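Local atomic coordinates of type III secretion system effector HopBA1 (Pseudomonas syringae pv. aptata, PDB entry 5T09), a protein that acts as a virulence factor recognised by the Arabidopsis resistance protein RBA1, whose self-association it enhances, so that plant cell death is triggered. Residues 106-111 with 121-126. Sequence-based numbering, arbitrary orientation.
Sequences HFLEAS and DKVSEA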
loop_
_atom_site.group_PDB
_atom_site.type_symbol
_atom_site.label_atom_id
_atom_site.label_comp_id
_atom_site.label_asym_id
_atom_site.label_seq_id
_atom_site.Cartn_x
_atom_site.Cartn_y
_atom_site.Cartn_z
ATOM N N HIS A 106 -12.709 -1.222 14.237
ATOM C CA HIS A 106 -13.912 -0.407 14.381
ATOM C C HIS A 106 -13.744 0.957 13.724
ATOM O O HIS A 106 -14.704 1.504 13.171
ATOM C CB HIS A 106 -14.258 -0.244 15.862
ATOM C CG HIS A 106 -15.710 0.009 16.123
ATOM N ND1 HIS A 106 -16.661 -0.987 16.063
ATOM C CD2 HIS A 106 -16.375 1.143 16.449
ATOM C CE1 HIS A 106 -17.849 -0.477 16.340
ATOM N NE2 HIS A 106 -17.702 0.814 16.577
ATOM N N PHE A 107 -12.533 1.519 13.769
ATOM C CA PHE A 107 -12.290 2.818 13.150
ATOM C C PHE A 107 -12.330 2.735 11.627
ATOM O O PHE A 107 -12.766 3.684 10.966
ATOM C CB PHE A 107 -10.943 3.370 13.620
ATOM C CG PHE A 107 -10.543 4.656 12.949
ATOM C CD1 PHE A 107 -10.930 5.877 13.473
ATOM C CD2 PHE A 107 -9.777 4.642 11.799
ATOM C CE1 PHE A 107 -10.562 7.060 12.858
ATOM C CE2 PHE A 107 -9.409 5.822 11.183
ATOM C CZ PHE A 107 -9.804 7.029 11.713
ATOM N N LEU A 108 -11.878 1.623 11.050
ATOM C CA LEU A 108 -11.832 1.470 9.601
ATOM C C LEU A 108 -13.134 0.945 9.012
ATOM O O LEU A 108 -13.329 1.038 7.796
ATOM C CB LEU A 108 -10.695 0.518 9.206
ATOM C CG LEU A 108 -9.271 0.980 9.517
ATOM C CD1 LEU A 108 -8.273 -0.148 9.269
ATOM C CD2 LEU A 108 -8.915 2.187 8.674
ATOM N N GLU A 109 -14.031 0.417 9.844
ATOM C CA GLU A 109 -15.182 -0.320 9.334
ATOM C C GLU A 109 -16.096 0.570 8.500
ATOM O O GLU A 109 -16.573 0.157 7.437
ATOM C CB GLU A 109 -15.952 -0.940 10.498
ATOM C CG GLU A 109 -16.948 -2.007 10.094
ATOM C CD GLU A 109 -17.575 -2.691 11.292
ATOM O OE1 GLU A 109 -17.937 -1.987 12.258
ATOM O OE2 GLU A 109 -17.695 -3.934 11.272
ATOM N N ALA A 110 -16.353 1.795 8.968
ATOM C CA ALA A 110 -17.286 2.678 8.277
ATOM C C ALA A 110 -16.935 2.826 6.800
ATOM O O ALA A 110 -17.819 2.787 5.937
ATOM C CB ALA A 110 -17.312 4.046 8.958
ATOM N N SER A 111 -15.651 2.994 6.488
ATOM C CA SER A 111 -15.231 3.217 5.113
ATOM C C SER A 111 -14.710 1.964 4.422
ATOM O O SER A 111 -14.732 1.908 3.188
ATOM C CB SER A 111 -14.145 4.299 5.065
ATOM O OG SER A 111 -14.686 5.563 5.405
ATOM N N ASP A 121 -10.029 -7.319 9.433
ATOM C CA ASP A 121 -9.270 -7.774 10.593
ATOM C C ASP A 121 -7.785 -7.879 10.265
ATOM O O ASP A 121 -6.931 -7.424 11.036
ATOM C CB ASP A 121 -9.814 -9.120 11.074
ATOM C CG ASP A 121 -9.129 -9.609 12.333
ATOM O OD1 ASP A 121 -8.091 -10.295 12.219
ATOM O OD2 ASP A 121 -9.630 -9.309 13.436
ATOM N N LYS A 122 -7.454 -8.480 9.116
ATOM C CA LYS A 122 -6.049 -8.630 8.742
ATOM C C LYS A 122 -5.408 -7.280 8.444
ATOM O O LYS A 122 -4.237 -7.056 8.776
ATOM C CB LYS A 122 -5.916 -9.564 7.538
ATOM C CG LYS A 122 -6.271 -11.021 7.828
ATOM C CD LYS A 122 -5.367 -11.601 8.907
ATOM C CE LYS A 122 -5.450 -13.118 8.977
ATOM N NZ LYS A 122 -4.502 -13.660 9.994
ATOM N N VAL A 123 -6.149 -6.369 7.812
ATOM C CA VAL A 123 -5.626 -5.023 7.593
ATOM C C VAL A 123 -5.306 -4.368 8.930
ATOM O O VAL A 123 -4.241 -3.771 9.111
ATOM C CB VAL A 123 -6.626 -4.180 6.778
ATOM C CG1 VAL A 123 -6.172 -2.718 6.707
ATOM C CG2 VAL A 123 -6.775 -4.746 5.379
ATOM N N SER A 124 -6.228 -4.474 9.889
ATOM C CA SER A 124 -5.992 -3.894 11.206
ATOM C C SER A 124 -4.775 -4.520 11.876
ATOM O O SER A 124 -3.954 -3.813 12.473
ATOM C CB SER A 124 -7.233 -4.065 12.080
ATOM O OG SER A 124 -8.362 -3.463 11.469
ATOM N N GLU A 125 -4.638 -5.847 11.792
ATOM C CA GLU A 125 -3.459 -6.497 12.358
ATOM C C GLU A 125 -2.181 -5.972 11.716
ATOM O O GLU A 125 -1.171 -5.765 12.400
ATOM C CB GLU A 125 -3.552 -8.017 12.192
ATOM C CG GLU A 125 -2.432 -8.773 12.895
ATOM C CD GLU A 125 -2.453 -10.269 12.620
ATOM O OE1 GLU A 125 -2.992 -10.682 11.572
ATOM O OE2 GLU A 125 -1.924 -11.032 13.458
ATOM N N ALA A 126 -2.204 -5.747 10.400
ATOM C CA ALA A 126 -1.007 -5.273 9.710
ATOM C C ALA A 126 -0.624 -3.870 10.164
ATOM O O ALA A 126 0.557 -3.589 10.405
ATOM C CB ALA A 126 -1.225 -5.307 8.198
#
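Leu108, on helix 101-112, reaches across to Val123 and Ser124 of helix 117-132; the two helices follow one another in the chain and are the last two of the three (90-99, 101-112 and 117-132) that link strand 77-82 to strand 136-141 of the mixed, largely parallel sheet. The contact is small, burying 86 Å² in all, and it runs through a single methyl of the leucine. CD1 of Leu108 lies 4.2 Å from CG1 of Val123 and 4.0 Å from OG of Ser124, touching two successive residues on the facing side of the second helix. The closest CA atoms are those of Leu108 and Ser124, 8.1 Å apart. With CG placed beside the backbone N (chi1 -65°) and CD1 anti to CA (chi2 171°), the leucine brings this methyl forward to its neighbours. Val123 answers with the branch that lies anti to its own backbone N (chi1 172°), and the two side chains meet at an oblique angle.

No hydrogen bond joins the two segments. The hydroxyl of Ser124 is turned back along its own helix and bonded to the carbonyl O of Leu120, so the buried polar atom is satisfied while its flank rests against the leucine methyl. Leu120 and Leu127, one helical turn before and after Val123 and Ser124, also touch Leu108, and Val85 covers it from a loop; Val123 in turn meets Phe84. Such apolar contact between consecutive helices is characteristic of the helical layers flanking a largely parallel sheet in alpha-beta folds, here the EreA/ChaN-like fold of HopBA1.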